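Local structure of plant cysteine oxidase 2 (Arabidopsis thaliana, 7CXZ) at residues P40-E43 / N44-M47; P64-S67 / Y68-S71; D201-F204 / S205-S208. The protein catalyses the iron-dependent oxidation of N-terminal cysteines by dioxygen to the sulfinic acid, preparing group VII ethylene response factors for degradation by the N-end rule pathway. One frame throughout, in Å; residues are numbered along the deposited sequence.

Interaction 1: P40-E43 / N44-M47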
ATOM      1  N   PRO A  40     -10.845  -9.998   7.520  1.00 12.66           N
ATOM      2  CA  PRO A  40     -12.039 -10.658   6.968  1.00 13.17           C
ATOM      3  C   PRO A  40     -11.841 -12.163   6.901  1.00 12.56           C
ATOM      4  O   PRO A  40     -10.718 -12.675   6.928  1.00 13.09           O
ATOM      5  CB  PRO A  40     -12.178 -10.054   5.571  1.00 12.94           C
ATOM      6  CG  PRO A  40     -11.443  -8.753   5.646  1.00 15.04           C
ATOM      7  CD  PRO A  40     -10.311  -8.967   6.612  1.00 10.88           C
ATOM      8  N   SER A  41     -12.960 -12.870   6.859  1.00 11.38           N
ATOM      9  CA  SER A  41     -12.923 -14.318   6.740  1.00 11.19           C
ATOM     10  C   SER A  41     -12.197 -14.743   5.477  1.00 11.54           C
ATOM     11  O   SER A  41     -12.148 -14.020   4.477  1.00 10.41           O
ATOM     12  CB  SER A  41     -14.349 -14.862   6.715  1.00 12.00           C
ATOM     13  OG  SER A  41     -14.970 -14.653   5.451  1.00 12.72           O
ATOM     14  N   GLN A  42     -11.619 -15.946   5.531  1.00 10.95           N
ATOM     15  CA  GLN A  42     -10.873 -16.429   4.385  1.00 10.74           C
ATOM     16  C   GLN A  42     -11.773 -16.577   3.169  1.00 11.33           C
ATOM     17  O   GLN A  42     -11.338 -16.307   2.051  1.00 11.22           O
ATOM     18  CB  GLN A  42     -10.188 -17.751   4.730  1.00 10.07           C
ATOM     19  CG  GLN A  42      -8.990 -17.591   5.688  1.00 11.23           C
ATOM     20  CD  GLN A  42      -7.877 -16.751   5.092  1.00 15.15           C
ATOM     21  OE1 GLN A  42      -7.444 -15.726   5.653  1.00 18.29           O
ATOM     22  NE2 GLN A  42      -7.426 -17.157   3.950  1.00  9.48           N
ATOM     23  N   GLU A  43     -13.036 -16.966   3.367  1.00 10.60           N
ATOM     24  CA  GLU A  43     -13.950 -17.042   2.235  1.00 11.92           C
ATOM     25  C   GLU A  43     -14.182 -15.654   1.621  1.00 12.25           C
ATOM     26  O   GLU A  43     -14.183 -15.498   0.397  1.00 14.58           O
ATOM     27  CB  GLU A  43     -15.256 -17.670   2.703  1.00 17.87           C
ATOM     28  CG  GLU A  43     -16.372 -17.562   1.710  1.00 22.17           C
ATOM     29  CD  GLU A  43     -17.623 -18.293   2.177  1.00 30.48           C
ATOM     30  OE1 GLU A  43     -17.481 -19.377   2.781  1.00 31.52           O
ATOM     31  OE2 GLU A  43     -18.735 -17.772   1.939  1.00 34.06           O
ATOM     32  N   ASN A  44     -14.333 -14.630   2.462  1.00 10.52           N
ATOM     33  CA  ASN A  44     -14.526 -13.282   1.954  1.00 12.73           C
ATOM     34  C   ASN A  44     -13.257 -12.718   1.318  1.00 10.68           C
ATOM     35  O   ASN A  44     -13.337 -11.973   0.336  1.00 10.71           O
ATOM     36  CB  ASN A  44     -15.031 -12.395   3.087  1.00 12.01           C
ATOM     37  CG  ASN A  44     -16.529 -12.582   3.324  1.00 16.92           C
ATOM     38  OD1 ASN A  44     -17.221 -13.106   2.456  1.00 16.72           O
ATOM     39  ND2 ASN A  44     -17.021 -12.174   4.488  1.00 16.41           N
ATOM     40  N   ILE A  45     -12.082 -13.066   1.842  1.00 10.15           N
ATOM     41  CA  ILE A  45     -10.824 -12.658   1.208  1.00  8.76           C
ATOM     42  C   ILE A  45     -10.727 -13.223  -0.197  1.00 10.86           C
ATOM     43  O   ILE A  45     -10.361 -12.520  -1.147  1.00 10.69           O
ATOM     44  CB  ILE A  45      -9.627 -13.113   2.060  1.00  9.53           C
ATOM     45  CG1 ILE A  45      -9.521 -12.240   3.301  1.00 12.12           C
ATOM     46  CG2 ILE A  45      -8.333 -13.039   1.238  1.00  9.46           C
ATOM     47  CD1 ILE A  45      -8.614 -12.802   4.359  1.00 13.88           C
ATOM     48  N   GLU A  46     -11.036 -14.510  -0.349  1.00 10.94           N
ATOM     49  CA  GLU A  46     -10.971 -15.120  -1.670  1.00 10.96           C
ATOM     50  C   GLU A  46     -11.952 -14.452  -2.622  1.00  9.43           C
ATOM     51  O   GLU A  46     -11.629 -14.212  -3.794  1.00  9.38           O
ATOM     52  CB  GLU A  46     -11.262 -16.612  -1.564  1.00 11.28           C
ATOM     53  CG  GLU A  46     -11.208 -17.272  -2.919  1.00 14.30           C
ATOM     54  CD  GLU A  46     -11.109 -18.782  -2.864  1.00 16.27           C
ATOM     55  OE1 GLU A  46     -11.460 -19.383  -1.828  1.00 19.24           O
ATOM     56  OE2 GLU A  46     -10.717 -19.345  -3.893  1.00 17.25           O
ATOM     57  N   MET A  47     -13.162 -14.155  -2.132  1.00 10.95           N
ATOM     58  CA  MET A  47     -14.176 -13.513  -2.971  1.00 12.45           C
ATOM     59  C   MET A  47     -13.683 -12.172  -3.500  1.00 12.14           C
ATOM     60  O   MET A  47     -13.789 -11.875  -4.699  1.00 11.73           O
ATOM     61  CB  MET A  47     -15.465 -13.337  -2.167  1.00 13.57           C
ATOM     62  CG  MET A  47     -16.587 -12.700  -2.958  1.00 16.94           C
ATOM     63  SD  MET A  47     -18.094 -12.535  -1.966  1.00 22.02           S
ATOM     64  CE  MET A  47     -17.552 -11.552  -0.605  1.00 22.85           C
TER
HETATM   65  O   HOH W   1     -15.454 -11.108   6.257  1.00 19.13           O
HETATM   66  O   HOH W   2     -18.857 -15.282   2.867  1.00 32.47           O
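Ser41 O accepts from Ile45 N at 2.8 Å, the shortest direct bond between residues of the turn, with the donor nearly on the line of the C=O bond; this is the first i to i+4 bond of the helix. The hydroxyl of Ser41 turns back to the same helix end: with OG between the backbone N and the carbonyl carbon (chi1 76°), Ser41 OG accepts from Asn44 N at 3.1 Å. Serine fits this N-cap position because its short side chain can bind an amide of the first turn, which has no carbonyl of an earlier turn to pair with. Bonds from Glu46 N to Gln42 O and from Met47 N to Glu43 O continue the ladder.

Asn44 binds a water at each end of its amide. Asn44 ND2 donates at 2.6 Å to a water that also accepts from Ser41 N, while Asn44 OD1 accepts at 2.8 Å from a second water, which donates its other hydrogen to Glu43 OE2. Glu43 gets there with an extended chain, and its carboxylate near the helix N terminus would probably be favoured by the dipole. A leucine at Asn44 would probably leave both waters without their amide partner and break the link to Glu43 and the Ser41 backbone. Ile45, buried, lies alongside the exposed Gln42, Ile45 CD1 being 3.4 Å from Gln42 OE1, and Ile45 CG1 meets Pro40 CB at 4.1 Å. Pro40 and Ile45 also touch strand 113-120. This is a serine N-cap on helix 42-53, with a proline just before the cap.

Interaction 2: P64-S67 / Y68-S71; sequences PKMS and YFRS
Arg70 doubles back over the turn and gives NH1 to the carbonyl oxygen of Lys65, five residues earlier, at 2.9 Å. The bond is almost straight at the hydrogen (176°) and Lys65 O lies in the guanidinium plane, yet the donor stands well above the plane of the carbonyl, 65° out of it. A bend at chi3 (-68°) swings the guanidinium back along the chain, where one of its faces rests on Ser67 CA, with Arg70 NH2 3.6 Å from that carbon. Arginine suits this exposed place because its long chain spans the turn while its flat end both donates and packs.

Beneath it the backbone is held by two i to i+3 bonds, from Phe69 N to Met66 O at 3.2 Å and from Arg70 N to Ser67 O at 3.1 Å. Such bonds wind the chain tightly and bring Met66 against two rings. Met66 CB lies 3.9 Å from Phe69 CD2 and 4.0 Å from Tyr68 CD2, so one methylene serves both aromatics. The extended Met66 chain carries the sulfur past Tyr68, Met66 SD lying 5.0 Å from the Tyr68 ring centroid and approaching obliquely, a Met-aromatic contact for which a long, polarisable side chain is well suited.

The turn belongs to the loop between helix 42-53 and strand 81-87. Phe69, buried, meets the ring of Phe120 edge-to-face and touches Cys97, while Tyr68 reaches Thr81 and Leu83; the two aromatics thus seat this surface turn against strands 81-87, 92-98 and 113-120.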
ATOM      1  N   PRO A  64      -2.393   5.134 -19.192  1.00 17.44           N
ATOM      2  CA  PRO A  64      -1.069   5.726 -18.927  1.00 16.41           C
ATOM      3  C   PRO A  64      -0.848   7.077 -19.591  1.00 16.52           C
ATOM      4  O   PRO A  64       0.175   7.715 -19.301  1.00 18.72           O
ATOM      5  CB  PRO A  64      -0.085   4.689 -19.491  1.00 17.50           C
ATOM      6  CG  PRO A  64      -0.883   3.534 -19.896  1.00 20.20           C
ATOM      7  CD  PRO A  64      -2.305   3.898 -19.989  1.00 18.51           C
ATOM      8  N   LYS A  65      -1.751   7.521 -20.461  1.00 18.07           N
ATOM      9  CA  LYS A  65      -1.601   8.817 -21.114  1.00 20.88           C
ATOM     10  C   LYS A  65      -2.090   9.963 -20.247  1.00 21.63           C
ATOM     11  O   LYS A  65      -1.911  11.126 -20.617  1.00 23.02           O
ATOM     12  CB  LYS A  65      -2.369   8.849 -22.443  1.00 21.37           C
ATOM     13  CG  LYS A  65      -1.898   7.885 -23.520  1.00 30.88           C
ATOM     14  CD  LYS A  65      -3.098   7.472 -24.401  1.00 36.12           C
ATOM     15  CE  LYS A  65      -2.688   6.863 -25.739  1.00 41.05           C
ATOM     16  NZ  LYS A  65      -1.222   6.956 -25.962  1.00 41.48           N
ATOM     17  N   MET A  66      -2.724   9.678 -19.123  1.00 16.10           N
ATOM     18  CA  MET A  66      -3.260  10.746 -18.312  1.00 14.96           C
ATOM     19  C   MET A  66      -2.137  11.545 -17.668  1.00 15.01           C
ATOM     20  O   MET A  66      -1.025  11.049 -17.468  1.00 16.99           O
ATOM     21  CB  MET A  66      -4.169  10.174 -17.241  1.00 17.00           C
ATOM     22  CG  MET A  66      -5.415   9.547 -17.825  1.00 15.07           C
ATOM     23  SD  MET A  66      -6.281   8.676 -16.522  1.00 17.89           S
ATOM     24  CE  MET A  66      -7.860   8.536 -17.341  1.00 22.14           C
ATOM     25  N   SER A  67      -2.451  12.799 -17.327  1.00 18.95           N
ATOM     26  CA  SER A  67      -1.439  13.699 -16.783  1.00 19.25           C
ATOM     27  C   SER A  67      -0.876  13.194 -15.459  1.00 18.11           C
ATOM     28  O   SER A  67       0.264  13.531 -15.108  1.00 17.31           O
ATOM     29  CB  SER A  67      -2.027  15.094 -16.587  1.00 19.76           C
ATOM     30  OG  SER A  67      -2.958  15.087 -15.520  1.00 24.15           O
ATOM     31  N   TYR A  68      -1.649  12.381 -14.722  1.00 14.77           N
ATOM     32  CA  TYR A  68      -1.205  11.875 -13.419  1.00 16.16           C
ATOM     33  C   TYR A  68       0.059  11.031 -13.509  1.00 15.85           C
ATOM     34  O   TYR A  68       0.705  10.785 -12.480  1.00 16.57           O
ATOM     35  CB  TYR A  68      -2.292  11.009 -12.767  1.00 14.68           C
ATOM     36  CG  TYR A  68      -3.700  11.523 -12.878  1.00 14.90           C
ATOM     37  CD1 TYR A  68      -4.027  12.802 -12.470  1.00 17.66           C
ATOM     38  CD2 TYR A  68      -4.713  10.712 -13.355  1.00 15.21           C
ATOM     39  CE1 TYR A  68      -5.344  13.266 -12.555  1.00 17.05           C
ATOM     40  CE2 TYR A  68      -6.023  11.168 -13.446  1.00 16.30           C
ATOM     41  CZ  TYR A  68      -6.327  12.438 -13.036  1.00 18.95           C
ATOM     42  OH  TYR A  68      -7.631  12.900 -13.114  1.00 22.90           O
ATOM     43  N   PHE A  69       0.419  10.579 -14.698  1.00 13.68           N
ATOM     44  CA  PHE A  69       1.531   9.652 -14.875  1.00 14.97           C
ATOM     45  C   PHE A  69       2.772  10.346 -15.404  1.00 17.97           C
ATOM     46  O   PHE A  69       3.743   9.677 -15.779  1.00 19.17           O
ATOM     47  CB  PHE A  69       1.078   8.500 -15.771  1.00 13.89           C
ATOM     48  CG  PHE A  69      -0.092   7.780 -15.183  1.00 11.23           C
ATOM     49  CD1 PHE A  69       0.090   6.917 -14.103  1.00 12.84           C
ATOM     50  CD2 PHE A  69      -1.374   8.006 -15.647  1.00 13.50           C
ATOM     51  CE1 PHE A  69      -1.002   6.278 -13.500  1.00 12.10           C
ATOM     52  CE2 PHE A  69      -2.471   7.372 -15.071  1.00 13.62           C
ATOM     53  CZ  PHE A  69      -2.276   6.492 -13.982  1.00 13.46           C
ATOM     54  N   ARG A  70       2.771  11.672 -15.399  1.00 18.62           N
ATOM     55  CA  ARG A  70       3.928  12.481 -15.744  1.00 20.40           C
ATOM     56  C   ARG A  70       4.172  13.490 -14.633  1.00 17.97           C
ATOM     57  O   ARG A  70       3.224  14.053 -14.086  1.00 21.84           O
ATOM     58  CB  ARG A  70       3.713  13.201 -17.078  1.00 24.12           C
ATOM     59  CG  ARG A  70       3.474  12.252 -18.242  1.00 29.54           C
ATOM     60  CD  ARG A  70       3.419  12.990 -19.585  1.00 38.30           C
ATOM     61  NE  ARG A  70       2.241  13.849 -19.694  1.00 35.68           N
ATOM     62  CZ  ARG A  70       1.000  13.417 -19.913  1.00 33.64           C
ATOM     63  NH1 ARG A  70       0.754  12.117 -20.058  1.00 36.25           N
ATOM     64  NH2 ARG A  70      -0.003  14.293 -19.987  1.00 34.71           N
ATOM     65  N   SER A  71       5.446  13.719 -14.296  1.00 23.04           N
ATOM     66  CA  SER A  71       5.832  14.798 -13.397  1.00 26.88           C
ATOM     67  C   SER A  71       6.994  15.552 -14.021  1.00 32.77           C
ATOM     68  O   SER A  71       7.785  14.991 -14.789  1.00 39.60           O
ATOM     69  CB  SER A  71       6.227  14.293 -12.000  1.00 27.99           C
ATOM     70  OG  SER A  71       5.972  15.241 -10.951  1.00 24.45           O
TER

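Interaction 3: D201-F204 / S205-S208; sequences DYPF and SSFS
Where the strand that includes Asp201 and Tyr202 gives way, the backbone coils into a short 3-10 turn, with i to i+3 bonds from Ser206 N to Pro203 O at 3.0 Å and from Phe207 N to Phe204 O at 3.3 Å. In both the donor stands above the plane of the carbonyl. Pro203 suits the start of this turn: its ring fixes phi near -61°, and it has no amide hydrogen to give, only a carbonyl to receive the first bond.

The turn brings Phe207 back to Tyr202. The two rings form a T-shaped pair, their planes at 84° and centroids 5.6 Å apart, in which the edge of Phe207 is directed at the face of Tyr202. The touching atom is CE2 of Phe207, 3.9 Å from Tyr202 CD2, and the same carbon also approaches CG and CB of tyrosine. With CG anti to the carbonyl carbon (chi1 -67°), the Phe207 ring swings back toward the strand.

Ser206 CB lies 4.0 Å from Tyr202 CB and Ser206 OG 3.5 Å from Pro203 CD, so this small side chain packs against both residues. Outside the turn, Phe207 and Trp224 of strand 222-228 meet edge-to-face, and Phe204 also meets the Trp224 ring. Across the turn, then, the side chains meet through aromatic and van der Waals contact, without a charge pair; the directional bonds are those of the backbone, and the T-shaped pair adds the weak attraction of ring hydrogens to a pi face.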
ATOM      1  N   ASP A 201      15.464   1.190   5.888  1.00 13.91           N
ATOM      2  CA  ASP A 201      15.850  -0.207   6.002  1.00 16.12           C
ATOM      3  C   ASP A 201      17.360  -0.373   5.827  1.00 18.66           C
ATOM      4  O   ASP A 201      18.009   0.401   5.113  1.00 16.22           O
ATOM      5  CB  ASP A 201      15.067  -1.113   5.032  1.00 17.01           C
ATOM      6  CG  ASP A 201      14.987  -0.589   3.610  1.00 20.09           C
ATOM      7  OD1 ASP A 201      15.349   0.577   3.319  1.00 18.02           O
ATOM      8  OD2 ASP A 201      14.508  -1.368   2.759  1.00 21.37           O
ATOM      9  N   TYR A 202      17.909  -1.374   6.526  1.00 13.15           N
ATOM     10  CA  TYR A 202      19.337  -1.670   6.589  1.00 16.51           C
ATOM     11  C   TYR A 202      19.547  -3.166   6.440  1.00 18.98           C
ATOM     12  O   TYR A 202      18.712  -3.957   6.893  1.00 16.11           O
ATOM     13  CB  TYR A 202      19.957  -1.214   7.918  1.00 15.89           C
ATOM     14  CG  TYR A 202      19.850   0.242   8.125  1.00 19.42           C
ATOM     15  CD1 TYR A 202      20.807   1.104   7.604  1.00 24.07           C
ATOM     16  CD2 TYR A 202      18.780   0.783   8.806  1.00 17.12           C
ATOM     17  CE1 TYR A 202      20.701   2.458   7.758  1.00 27.59           C
ATOM     18  CE2 TYR A 202      18.668   2.138   8.979  1.00 18.80           C
ATOM     19  CZ  TYR A 202      19.634   2.977   8.448  1.00 26.89           C
ATOM     20  OH  TYR A 202      19.523   4.337   8.595  1.00 29.77           O
ATOM     21  N   PRO A 203      20.661  -3.585   5.844  1.00 16.38           N
ATOM     22  CA  PRO A 203      20.981  -5.018   5.813  1.00 18.67           C
ATOM     23  C   PRO A 203      21.146  -5.568   7.217  1.00 16.37           C
ATOM     24  O   PRO A 203      21.478  -4.852   8.170  1.00 15.48           O
ATOM     25  CB  PRO A 203      22.312  -5.091   5.046  1.00 22.90           C
ATOM     26  CG  PRO A 203      22.555  -3.727   4.494  1.00 26.34           C
ATOM     27  CD  PRO A 203      21.708  -2.742   5.233  1.00 20.00           C
ATOM     28  N   PHE A 204      20.933  -6.880   7.328  1.00 16.71           N
ATOM     29  CA  PHE A 204      21.090  -7.530   8.626  1.00 17.93           C
ATOM     30  C   PHE A 204      22.460  -7.254   9.213  1.00 21.29           C
ATOM     31  O   PHE A 204      22.584  -6.965  10.409  1.00 21.06           O
ATOM     32  CB  PHE A 204      20.881  -9.036   8.510  1.00 17.52           C
ATOM     33  CG  PHE A 204      21.109  -9.764   9.800  1.00 17.06           C
ATOM     34  CD1 PHE A 204      20.090  -9.866  10.729  1.00 17.06           C
ATOM     35  CD2 PHE A 204      22.350 -10.315  10.105  1.00 19.03           C
ATOM     36  CE1 PHE A 204      20.275 -10.531  11.927  1.00 17.99           C
ATOM     37  CE2 PHE A 204      22.554 -10.975  11.307  1.00 19.53           C
ATOM     38  CZ  PHE A 204      21.513 -11.091  12.215  1.00 20.46           C
ATOM     39  N   SER A 205      23.500  -7.318   8.370  1.00 22.16           N
ATOM     40  CA  SER A 205      24.874  -7.158   8.829  1.00 24.23           C
ATOM     41  C   SER A 205      25.186  -5.750   9.308  1.00 28.75           C
ATOM     42  O   SER A 205      26.305  -5.519   9.772  1.00 32.52           O
ATOM     43  CB  SER A 205      25.841  -7.540   7.709  1.00 29.27           C
ATOM     44  OG  SER A 205      25.698  -6.643   6.616  1.00 38.18           O
ATOM     45  N   SER A 206      24.242  -4.801   9.211  1.00 27.00           N
ATOM     46  CA  SER A 206      24.495  -3.444   9.692  1.00 22.05           C
ATOM     47  C   SER A 206      24.334  -3.297  11.195  1.00 26.68           C
ATOM     48  O   SER A 206      24.774  -2.288  11.757  1.00 28.11           O
ATOM     49  CB  SER A 206      23.566  -2.434   9.003  1.00 24.69           C
ATOM     50  OG  SER A 206      24.070  -2.082   7.725  1.00 32.81           O
ATOM     51  N   PHE A 207      23.686  -4.252  11.858  1.00 26.12           N
ATOM     52  CA  PHE A 207      23.491  -4.207  13.297  1.00 24.48           C
ATOM     53  C   PHE A 207      23.821  -5.582  13.859  1.00 24.90           C
ATOM     54  O   PHE A 207      23.295  -6.594  13.385  1.00 28.29           O
ATOM     55  CB  PHE A 207      22.065  -3.807  13.669  1.00 24.31           C
ATOM     56  CG  PHE A 207      21.705  -2.384  13.308  1.00 24.11           C
ATOM     57  CD1 PHE A 207      21.942  -1.351  14.188  1.00 23.70           C
ATOM     58  CD2 PHE A 207      21.080  -2.096  12.100  1.00 19.93           C
ATOM     59  CE1 PHE A 207      21.592  -0.047  13.862  1.00 28.31           C
ATOM     60  CE2 PHE A 207      20.738  -0.802  11.769  1.00 19.87           C
ATOM     61  CZ  PHE A 207      20.992   0.224  12.641  1.00 24.57           C
ATOM     62  N   SER A 208      24.713  -5.619  14.838  1.00 24.29           N
ATOM     63  CA  SER A 208      25.131  -6.853  15.497  1.00 25.73           C
ATOM     64  C   SER A 208      24.605  -6.789  16.925  1.00 21.87           C
ATOM     65  O   SER A 208      25.179  -6.087  17.755  1.00 24.05           O
ATOM     66  CB  SER A 208      26.660  -6.973  15.442  1.00 25.88           C
ATOM     67  OG  SER A 208      27.189  -8.023  16.240  1.00 32.11           O
TER

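How the interactions relate
From the N terminus the three contacts come in series, none nesting within or crossing another. Each is a turn in one continuous stretch, closing only a few residues. Interaction 1 starts helix 42-53, close to helix 18-30 and strand 113-120. Interaction 2 follows in the loop leading to strand 81-87, against the sheet that contains strands 81-87, 92-98 and 113-120, so both early contacts border the same sheet. Interaction 3 comes much later, where strand 198-203, at an edge of the other sheet, gives way to a loop before strand 222-228. Their centres lie 34 to 37 Å apart, and all three are away from the three-histidine iron site.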